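Local coordinates for glycosaminoglycan xylosylkinase (PDB 5XOM), which probably phosphorylates xylose in the linkage region of proteoglycan glycosaminoglycan chains, as a kinase of the Fam20 family, at residues 318-326 / 382-393; 87-96 / 186-194. All coordinates share one frame; numbering follows the deposited sequence.

Contact 1: residues 318-326 / 382-393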
loop_
_atom_site.group_PDB
_atom_site.type_symbol
_atom_site.label_atom_id
_atom_site.label_comp_id
_atom_site.label_asym_id
_atom_site.label_seq_id
_atom_site.Cartn_x
_atom_site.Cartn_y
_atom_site.Cartn_z
ATOM N N CYS A 318 -16.593 -13.441 -28.683
ATOM C CA CYS A 318 -16.522 -11.992 -28.851
ATOM C C CYS A 318 -15.199 -11.520 -29.442
ATOM O O CYS A 318 -15.177 -10.515 -30.163
ATOM C CB CYS A 318 -16.746 -11.285 -27.506
ATOM S SG CYS A 318 -18.411 -11.483 -26.793
ATOM N N CYS A 319 -14.103 -12.229 -29.168
ATOM C CA CYS A 319 -12.763 -11.821 -29.593
ATOM C C CYS A 319 -12.514 -10.347 -29.290
ATOM O O CYS A 319 -12.155 -9.552 -30.161
ATOM C CB CYS A 319 -12.528 -12.142 -31.067
ATOM S SG CYS A 319 -12.136 -13.893 -31.337
ATOM N N ARG A 320 -12.787 -9.973 -28.046
ATOM C CA ARG A 320 -12.371 -8.695 -27.498
ATOM C C ARG A 320 -11.682 -8.968 -26.170
ATOM O O ARG A 320 -12.075 -9.878 -25.431
ATOM C CB ARG A 320 -13.566 -7.754 -27.322
ATOM C CG ARG A 320 -14.343 -7.528 -28.626
ATOM C CD ARG A 320 -15.699 -6.882 -28.386
ATOM N NE ARG A 320 -15.585 -5.599 -27.706
ATOM C CZ ARG A 320 -15.373 -4.445 -28.334
ATOM N NH1 ARG A 320 -15.266 -4.420 -29.658
ATOM N NH2 ARG A 320 -15.274 -3.318 -27.639
ATOM N N LEU A 321 -10.646 -8.196 -25.874
ATOM C CA LEU A 321 -9.877 -8.425 -24.662
ATOM C C LEU A 321 -9.321 -7.100 -24.192
ATOM O O LEU A 321 -8.706 -6.369 -24.974
ATOM C CB LEU A 321 -8.739 -9.430 -24.890
ATOM C CG LEU A 321 -7.831 -9.715 -23.683
ATOM C CD1 LEU A 321 -8.627 -10.215 -22.478
ATOM C CD2 LEU A 321 -6.739 -10.710 -24.048
ATOM N N ARG A 322 -9.552 -6.794 -22.919
ATOM C CA ARG A 322 -9.059 -5.549 -22.354
ATOM C C ARG A 322 -7.541 -5.530 -22.357
ATOM O O ARG A 322 -6.889 -6.529 -22.045
ATOM C CB ARG A 322 -9.591 -5.367 -20.938
ATOM C CG ARG A 322 -8.917 -4.248 -20.162
ATOM C CD ARG A 322 -9.665 -3.944 -18.868
ATOM N NE ARG A 322 -11.003 -3.411 -19.106
ATOM C CZ ARG A 322 -12.109 -3.949 -18.615
ATOM N NH1 ARG A 322 -12.063 -5.043 -17.855
ATOM N NH2 ARG A 322 -13.294 -3.400 -18.874
ATOM N N SER A 323 -6.981 -4.367 -22.698
ATOM C CA SER A 323 -5.543 -4.256 -22.913
ATOM C C SER A 323 -4.755 -4.600 -21.653
ATOM O O SER A 323 -3.763 -5.334 -21.720
ATOM C CB SER A 323 -5.195 -2.853 -23.410
ATOM O OG SER A 323 -3.794 -2.692 -23.565
ATOM N N SER A 324 -5.151 -4.044 -20.501
ATOM C CA SER A 324 -4.423 -4.326 -19.264
ATOM C C SER A 324 -4.445 -5.815 -18.927
ATOM O O SER A 324 -3.456 -6.359 -18.420
ATOM C CB SER A 324 -4.987 -3.509 -18.097
ATOM O OG SER A 324 -6.384 -3.689 -17.952
ATOM N N THR A 325 -5.572 -6.485 -19.182
ATOM C CA THR A 325 -5.654 -7.924 -18.946
ATOM C C THR A 325 -4.658 -8.676 -19.823
ATOM O O THR A 325 -3.936 -9.560 -19.350
ATOM C CB THR A 325 -7.078 -8.419 -19.204
ATOM O OG1 THR A 325 -7.991 -7.713 -18.353
ATOM C CG2 THR A 325 -7.187 -9.913 -18.898
ATOM N N TYR A 326 -4.610 -8.331 -21.113
ATOM C CA TYR A 326 -3.667 -8.964 -22.030
ATOM C C TYR A 326 -2.226 -8.771 -21.570
ATOM O O TYR A 326 -1.428 -9.714 -21.583
ATOM C CB TYR A 326 -3.864 -8.395 -23.432
ATOM C CG TYR A 326 -2.885 -8.889 -24.472
ATOM C CD1 TYR A 326 -2.841 -10.229 -24.838
ATOM C CD2 TYR A 326 -2.010 -8.008 -25.096
ATOM C CE1 TYR A 326 -1.946 -10.677 -25.798
ATOM C CE2 TYR A 326 -1.115 -8.445 -26.055
ATOM C CZ TYR A 326 -1.087 -9.778 -26.403
ATOM O OH TYR A 326 -0.192 -10.213 -27.356
ATOM N N LYS A 382 -9.270 -11.850 -36.534
ATOM C CA LYS A 382 -9.788 -10.488 -36.509
ATOM C C LYS A 382 -8.699 -9.421 -36.482
ATOM O O LYS A 382 -9.035 -8.235 -36.545
ATOM C CB LYS A 382 -10.717 -10.302 -35.294
ATOM C CG LYS A 382 -12.083 -10.967 -35.454
ATOM C CD LYS A 382 -13.143 -10.438 -34.483
ATOM C CE LYS A 382 -12.674 -9.216 -33.695
ATOM N NZ LYS A 382 -13.786 -8.558 -32.942
ATOM N N ASN A 383 -7.417 -9.807 -36.418
ATOM C CA ASN A 383 -6.254 -8.926 -36.292
ATOM C C ASN A 383 -6.141 -8.368 -34.880
ATOM O O ASN A 383 -7.148 -8.008 -34.257
ATOM C CB ASN A 383 -6.274 -7.797 -37.330
ATOM C CG ASN A 383 -6.324 -8.318 -38.755
ATOM O OD1 ASN A 383 -5.687 -9.320 -39.088
ATOM N ND2 ASN A 383 -7.078 -7.636 -39.604
ATOM N N LYS A 384 -4.903 -8.302 -34.379
ATOM C CA LYS A 384 -4.641 -7.999 -32.970
ATOM C C LYS A 384 -5.286 -6.696 -32.515
ATOM O O LYS A 384 -5.965 -6.658 -31.486
ATOM C CB LYS A 384 -3.123 -7.947 -32.747
ATOM C CG LYS A 384 -2.702 -7.754 -31.305
ATOM C CD LYS A 384 -1.204 -7.982 -31.174
ATOM C CE LYS A 384 -0.731 -7.971 -29.732
ATOM N NZ LYS A 384 -0.006 -6.725 -29.373
ATOM N N GLU A 385 -5.086 -5.611 -33.271
ATOM C CA GLU A 385 -5.564 -4.297 -32.836
ATOM C C GLU A 385 -7.076 -4.128 -32.936
ATOM O O GLU A 385 -7.572 -3.073 -32.536
ATOM C CB GLU A 385 -4.853 -3.160 -33.586
ATOM C CG GLU A 385 -4.869 -3.219 -35.101
ATOM C CD GLU A 385 -3.988 -4.323 -35.646
ATOM O OE1 GLU A 385 -4.482 -5.118 -36.473
ATOM O OE2 GLU A 385 -2.838 -4.454 -35.181
ATOM N N ASN A 386 -7.821 -5.100 -33.474
ATOM C CA ASN A 386 -9.274 -5.063 -33.312
ATOM C C ASN A 386 -9.765 -5.946 -32.167
ATOM O O ASN A 386 -10.964 -5.921 -31.844
ATOM C CB ASN A 386 -9.999 -5.499 -34.596
ATOM C CG ASN A 386 -9.537 -4.725 -35.816
ATOM O OD1 ASN A 386 -9.180 -5.322 -36.834
ATOM N ND2 ASN A 386 -9.487 -3.410 -35.707
ATOM N N VAL A 387 -8.883 -6.730 -31.554
ATOM C CA VAL A 387 -9.228 -7.550 -30.395
ATOM C C VAL A 387 -8.813 -6.873 -29.096
ATOM O O VAL A 387 -9.564 -6.884 -28.124
ATOM C CB VAL A 387 -8.592 -8.952 -30.516
ATOM C CG1 VAL A 387 -8.604 -9.651 -29.160
ATOM C CG2 VAL A 387 -9.323 -9.777 -31.565
ATOM N N ILE A 388 -7.615 -6.299 -29.055
ATOM C CA ILE A 388 -7.129 -5.618 -27.862
ATOM C C ILE A 388 -7.797 -4.250 -27.775
ATOM O O ILE A 388 -7.584 -3.390 -28.634
ATOM C CB ILE A 388 -5.600 -5.488 -27.899
ATOM C CG1 ILE A 388 -4.960 -6.877 -27.932
ATOM C CG2 ILE A 388 -5.101 -4.672 -26.728
ATOM C CD1 ILE A 388 -5.493 -7.816 -26.859
ATOM N N ILE A 389 -8.609 -4.048 -26.736
ATOM C CA ILE A 389 -9.298 -2.783 -26.498
ATOM C C ILE A 389 -8.653 -2.091 -25.308
ATOM O O ILE A 389 -8.651 -2.625 -24.191
ATOM C CB ILE A 389 -10.806 -2.974 -26.266
ATOM C CG1 ILE A 389 -11.528 -3.293 -27.576
ATOM C CG2 ILE A 389 -11.412 -1.719 -25.667
ATOM C CD1 ILE A 389 -11.692 -4.738 -27.851
ATOM N N GLU A 390 -8.115 -0.897 -25.543
ATOM C CA GLU A 390 -7.583 -0.060 -24.471
ATOM C C GLU A 390 -8.710 0.842 -23.989
ATOM O O GLU A 390 -8.986 1.882 -24.588
ATOM C CB GLU A 390 -6.379 0.749 -24.946
ATOM C CG GLU A 390 -5.878 1.742 -23.903
ATOM C CD GLU A 390 -5.407 1.068 -22.620
ATOM O OE1 GLU A 390 -4.258 0.579 -22.578
ATOM O OE2 GLU A 390 -6.198 1.005 -21.655
ATOM N N ASP A 391 -9.388 0.426 -22.920
ATOM C CA ASP A 391 -10.428 1.234 -22.302
ATOM C C ASP A 391 -9.944 1.922 -21.035
ATOM O O ASP A 391 -10.759 2.482 -20.295
ATOM C CB ASP A 391 -11.668 0.381 -22.000
ATOM C CG ASP A 391 -11.434 -0.654 -20.892
ATOM O OD1 ASP A 391 -10.269 -0.909 -20.509
ATOM O OD2 ASP A 391 -12.438 -1.210 -20.395
ATOM N N HIS A 392 -8.636 1.874 -20.769
ATOM C CA HIS A 392 -7.988 2.532 -19.638
ATOM C C HIS A 392 -8.406 1.945 -18.295
ATOM O O HIS A 392 -8.204 2.573 -17.249
ATOM C CB HIS A 392 -8.232 4.043 -19.680
ATOM C CG HIS A 392 -7.786 4.674 -20.961
ATOM N ND1 HIS A 392 -6.456 4.776 -21.315
ATOM C CD2 HIS A 392 -8.491 5.179 -22.002
ATOM C CE1 HIS A 392 -6.362 5.347 -22.503
ATOM N NE2 HIS A 392 -7.582 5.598 -22.943
ATOM N N LEU A 393 -8.958 0.736 -18.299
ATOM C CA LEU A 393 -9.282 0.036 -17.065
ATOM C C LEU A 393 -8.440 -1.234 -16.971
ATOM O O LEU A 393 -8.378 -1.869 -15.919
ATOM C CB LEU A 393 -10.776 -0.298 -16.997
ATOM C CG LEU A 393 -11.761 0.877 -17.065
ATOM C CD1 LEU A 393 -13.202 0.379 -17.107
ATOM C CD2 LEU A 393 -11.549 1.846 -15.898
HETATM O O HOH W 1 -3.268 -1.249 -21.034
HETATM O O HOH W 2 -7.164 -1.700 -20.514
HETATM O O HOH W 3 -6.643 -3.320 -14.568
#
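D391 OD2 is gripped by two nitrogens of R322, NH2 at 2.8 Å on its syn lone pair and NE at 2.9 Å. NE also reaches OD1, making a side-on salt bridge whose guanidinium and carboxylate planes lie only 14° apart. The bridge flanks a two-strand parallel sheet, 321-322 with 388-389, in the C-terminal kinase domain of the Fam20 family. L393 N comes to OD1 from above the carboxylate plane, closing an Asx turn. R322 NH1 has its own acids, D265 and D262 of helix 259-273, so this arginine ties the C-terminal tail to that helix; the three carboxylates would probably stabilise its charge.

The sheet is bonded by L321 N to V387 O (2.8 Å) and I389 N to L321 O (2.9 Å). S323 N, just past the N-cap residue R322, donates a hydrogen bond to I389 O. On the R322 and I389 side, I389 CD1 lies over the centre of the R320 guanidinium, 3.7 Å from CZ; the bend of that arginine at chi3 (58°) turns the flat group toward the methyl. On the L321 and I388 side, I388 CD1 sits above the Y326 ring, 4.1 Å from its centroid, in a CH-pi contact, while F379 of helix 358-382 meets that ring edge-to-face. Disulfides C318-C245 and C319-C378 anchor the start of 318-326. Water 1 links S323 and E390, donating to E390 OE1 at 2.6 Å and bonding S323 OG at 3.0 Å.

Contact 2: residues 87-96 / 186-194; sequences TGYKGTQLKA and FYGKCLYCN
K189 CB lies over one face of the Y89 ring, 4.2 Å from its centroid, in a CH-pi contact, and the two side chains run alongside, pointing the same way. T92 OG1 approaches the Y192 ring at its edge, 3.2 Å from CD2. The F186 ring has K95 O near its plane at the edge; L94 CD1 and A96 CB come to it obliquely, and F176 meets it from outside the two segments.

L94 packs between F186, G188 and the C190-C193 disulfide. With CG trans to the backbone N (chi1 173°), its CD1 is carried to 3.6 Å from F186 CE2 and packs on G188 CA, where any CB would clash with it. L94 CB rests on C193 SG at 3.8 Å. Shortening L94 to alanine is likely to open a gap between F186 and G188 and leave F186 CE2 without the CD1 methyl, though CB would still touch the disulfide.

The C190-C193 disulfide braces a type I turn. L191 N, within that turn, donates to G91 O (3.1 Å, 164° at the hydrogen), the hydrogen bond that joins the loops. Across the base of the other loop, T87 OG1 donates to K95 O at 2.7 Å. Segment 87-96 links the first two strands of the N-lobe sheet, a position consistent with that of the glycine-rich loop of protein kinases, and is backed by the disulfide-braced loop 186-194.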
loop_
_atom_site.group_PDB
_atom_site.type_symbol
_atom_site.label_atom_id
_atom_site.label_comp_id
_atom_site.label_asym_id
_atom_site.label_seq_id
_atom_site.Cartn_x
_atom_site.Cartn_y
_atom_site.Cartn_z
ATOM N N THR A 87 -27.614 -18.956 9.992
ATOM C CA THR A 87 -27.699 -19.570 8.677
ATOM C C THR A 87 -29.071 -19.243 8.099
ATOM O O THR A 87 -29.996 -18.883 8.831
ATOM C CB THR A 87 -27.483 -21.086 8.759
ATOM O OG1 THR A 87 -27.225 -21.603 7.453
ATOM C CG2 THR A 87 -28.721 -21.777 9.343
ATOM N N GLY A 88 -29.202 -19.356 6.773
ATOM C CA GLY A 88 -30.368 -18.863 6.074
ATOM C C GLY A 88 -31.123 -19.933 5.298
ATOM O O GLY A 88 -30.617 -21.028 5.028
ATOM N N TYR A 89 -32.353 -19.579 4.914
ATOM C CA TYR A 89 -33.196 -20.449 4.102
ATOM C C TYR A 89 -32.940 -20.268 2.616
ATOM O O TYR A 89 -33.256 -21.164 1.824
ATOM C CB TYR A 89 -34.680 -20.183 4.385
ATOM C CG TYR A 89 -35.183 -20.671 5.729
ATOM C CD1 TYR A 89 -35.653 -21.970 5.887
ATOM C CD2 TYR A 89 -35.213 -19.824 6.831
ATOM C CE1 TYR A 89 -36.126 -22.419 7.111
ATOM C CE2 TYR A 89 -35.683 -20.263 8.060
ATOM C CZ TYR A 89 -36.139 -21.560 8.195
ATOM O OH TYR A 89 -36.606 -21.997 9.417
ATOM N N LYS A 90 -32.380 -19.128 2.232
ATOM C CA LYS A 90 -32.118 -18.808 0.842
ATOM C C LYS A 90 -30.836 -19.483 0.366
ATOM O O LYS A 90 -29.909 -19.733 1.142
ATOM C CB LYS A 90 -32.004 -17.292 0.657
ATOM C CG LYS A 90 -30.858 -16.630 1.442
ATOM C CD LYS A 90 -31.215 -16.347 2.903
ATOM C CE LYS A 90 -30.039 -15.740 3.652
ATOM N NZ LYS A 90 -30.405 -15.426 5.058
ATOM N N GLY A 91 -30.790 -19.776 -0.925
ATOM C CA GLY A 91 -29.598 -20.319 -1.535
ATOM C C GLY A 91 -29.660 -21.826 -1.703
ATOM O O GLY A 91 -30.579 -22.511 -1.250
ATOM N N THR A 92 -28.634 -22.331 -2.382
ATOM C CA THR A 92 -28.509 -23.738 -2.710
ATOM C C THR A 92 -27.465 -24.460 -1.874
ATOM O O THR A 92 -27.467 -25.695 -1.836
ATOM C CB THR A 92 -28.123 -23.876 -4.187
ATOM O OG1 THR A 92 -27.658 -25.207 -4.449
ATOM C CG2 THR A 92 -27.012 -22.882 -4.528
ATOM N N GLN A 93 -26.592 -23.720 -1.198
ATOM C CA GLN A 93 -25.386 -24.269 -0.599
ATOM C C GLN A 93 -25.416 -24.137 0.916
ATOM O O GLN A 93 -25.905 -23.140 1.456
ATOM C CB GLN A 93 -24.152 -23.580 -1.171
ATOM C CG GLN A 93 -23.968 -23.865 -2.651
ATOM C CD GLN A 93 -23.862 -25.351 -2.945
ATOM O OE1 GLN A 93 -23.104 -26.072 -2.295
ATOM N NE2 GLN A 93 -24.634 -25.819 -3.921
ATOM N N LEU A 94 -24.877 -25.143 1.601
ATOM C CA LEU A 94 -24.780 -25.074 3.051
ATOM C C LEU A 94 -23.655 -24.123 3.433
ATOM O O LEU A 94 -22.523 -24.261 2.957
ATOM C CB LEU A 94 -24.539 -26.464 3.639
ATOM C CG LEU A 94 -24.255 -26.515 5.138
ATOM C CD1 LEU A 94 -25.384 -25.835 5.891
ATOM C CD2 LEU A 94 -24.122 -27.967 5.589
ATOM N N LYS A 95 -23.977 -23.139 4.263
ATOM C CA LYS A 95 -22.997 -22.192 4.775
ATOM C C LYS A 95 -23.547 -21.596 6.062
ATOM O O LYS A 95 -24.691 -21.845 6.444
ATOM C CB LYS A 95 -22.684 -21.098 3.751
ATOM C CG LYS A 95 -23.858 -20.175 3.463
ATOM C CD LYS A 95 -23.598 -19.346 2.210
ATOM C CE LYS A 95 -24.773 -18.441 1.875
ATOM N NZ LYS A 95 -24.534 -17.698 0.605
ATOM N N ALA A 96 -22.724 -20.785 6.715
ATOM C CA ALA A 96 -23.120 -20.048 7.900
ATOM C C ALA A 96 -22.660 -18.605 7.747
ATOM O O ALA A 96 -21.876 -18.270 6.855
ATOM C CB ALA A 96 -22.541 -20.666 9.181
ATOM N N PHE A 186 -23.273 -29.857 11.300
ATOM C CA PHE A 186 -24.527 -29.144 11.101
ATOM C C PHE A 186 -24.911 -29.228 9.628
ATOM O O PHE A 186 -24.052 -29.396 8.761
ATOM C CB PHE A 186 -24.467 -27.680 11.588
ATOM C CG PHE A 186 -23.663 -26.749 10.711
ATOM C CD1 PHE A 186 -22.295 -26.583 10.901
ATOM C CD2 PHE A 186 -24.295 -25.995 9.732
ATOM C CE1 PHE A 186 -21.565 -25.706 10.104
ATOM C CE2 PHE A 186 -23.576 -25.116 8.931
ATOM C CZ PHE A 186 -22.208 -24.972 9.118
ATOM N N TYR A 187 -26.220 -29.152 9.355
ATOM C CA TYR A 187 -26.719 -29.308 7.993
ATOM C C TYR A 187 -27.493 -28.116 7.434
ATOM O O TYR A 187 -27.872 -28.161 6.260
ATOM C CB TYR A 187 -27.586 -30.570 7.879
ATOM C CG TYR A 187 -28.827 -30.596 8.738
ATOM C CD1 TYR A 187 -30.009 -30.002 8.307
ATOM C CD2 TYR A 187 -28.835 -31.258 9.962
ATOM C CE1 TYR A 187 -31.154 -30.040 9.083
ATOM C CE2 TYR A 187 -29.973 -31.302 10.745
ATOM C CZ TYR A 187 -31.132 -30.692 10.302
ATOM O OH TYR A 187 -32.269 -30.731 11.080
ATOM N N GLY A 188 -27.745 -27.064 8.218
ATOM C CA GLY A 188 -28.334 -25.829 7.693
ATOM C C GLY A 188 -29.802 -25.951 7.294
ATOM O O GLY A 188 -30.467 -26.960 7.531
ATOM N N LYS A 189 -30.310 -24.868 6.680
ATOM C CA LYS A 189 -31.708 -24.805 6.259
ATOM C C LYS A 189 -31.901 -24.299 4.830
ATOM O O LYS A 189 -32.993 -23.827 4.490
ATOM C CB LYS A 189 -32.515 -23.945 7.233
ATOM C CG LYS A 189 -32.635 -24.577 8.600
ATOM C CD LYS A 189 -33.427 -23.725 9.563
ATOM C CE LYS A 189 -33.647 -24.496 10.849
ATOM N NZ LYS A 189 -34.369 -25.770 10.543
ATOM N N CYS A 190 -30.878 -24.398 3.986
ATOM C CA CYS A 190 -30.951 -23.974 2.591
ATOM C C CYS A 190 -31.826 -24.941 1.787
ATOM O O CYS A 190 -32.324 -25.946 2.300
ATOM C CB CYS A 190 -29.545 -23.878 2.012
ATOM S SG CYS A 190 -28.833 -25.488 1.608
ATOM N N LEU A 191 -32.018 -24.629 0.498
ATOM C CA LEU A 191 -32.956 -25.391 -0.332
ATOM C C LEU A 191 -32.612 -26.875 -0.358
ATOM O O LEU A 191 -33.492 -27.731 -0.205
ATOM C CB LEU A 191 -32.977 -24.861 -1.762
ATOM C CG LEU A 191 -33.529 -23.478 -2.075
ATOM C CD1 LEU A 191 -33.262 -23.154 -3.550
ATOM C CD2 LEU A 191 -35.014 -23.376 -1.701
ATOM N N TYR A 192 -31.340 -27.207 -0.578
ATOM C CA TYR A 192 -30.921 -28.602 -0.647
ATOM C C TYR A 192 -30.335 -29.091 0.662
ATOM O O TYR A 192 -29.857 -30.227 0.732
ATOM C CB TYR A 192 -29.892 -28.785 -1.763
ATOM C CG TYR A 192 -30.405 -28.364 -3.118
ATOM C CD1 TYR A 192 -31.696 -28.650 -3.504
ATOM C CD2 TYR A 192 -29.605 -27.673 -4.003
ATOM C CE1 TYR A 192 -32.178 -28.259 -4.741
ATOM C CE2 TYR A 192 -30.086 -27.277 -5.246
ATOM C CZ TYR A 192 -31.372 -27.574 -5.610
ATOM O OH TYR A 192 -31.857 -27.184 -6.843
ATOM N N CYS A 193 -30.402 -28.275 1.709
ATOM C CA CYS A 193 -29.847 -28.662 2.993
ATOM C C CYS A 193 -30.740 -29.709 3.646
ATOM O O CYS A 193 -31.966 -29.558 3.686
ATOM C CB CYS A 193 -29.702 -27.426 3.878
ATOM S SG CYS A 193 -28.321 -26.340 3.400
ATOM N N ASN A 194 -30.131 -30.787 4.131
ATOM C CA ASN A 194 -30.885 -31.802 4.851
ATOM C C ASN A 194 -29.948 -32.610 5.733
ATOM O O ASN A 194 -28.729 -32.634 5.535
ATOM C CB ASN A 194 -31.655 -32.729 3.903
ATOM C CG ASN A 194 -30.742 -33.565 3.049
ATOM O OD1 ASN A 194 -30.313 -34.645 3.454
ATOM N ND2 ASN A 194 -30.437 -33.074 1.854
#

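In the fold
Contacts 1 and 2 lie on opposite sides of the chain's centre, with their own centres about 41 Å apart and their nearest atoms about 26 Å apart. They follow one another along the chain: 87-96 meets 186-194 before 318-326 and 382-393 come together. Contact 2 belongs to the lobe of the five-stranded antiparallel sheet, contact 1 to the helical lobe. As in other kinases, the nucleotide site would be expected in the cleft between the lobes, closer to the loop 87-96. No nucleotide is bound here; the only kind of ligand is NAG, a glycan attached to the protein, and one lies about 12 Å from the L393 side chain of contact 1.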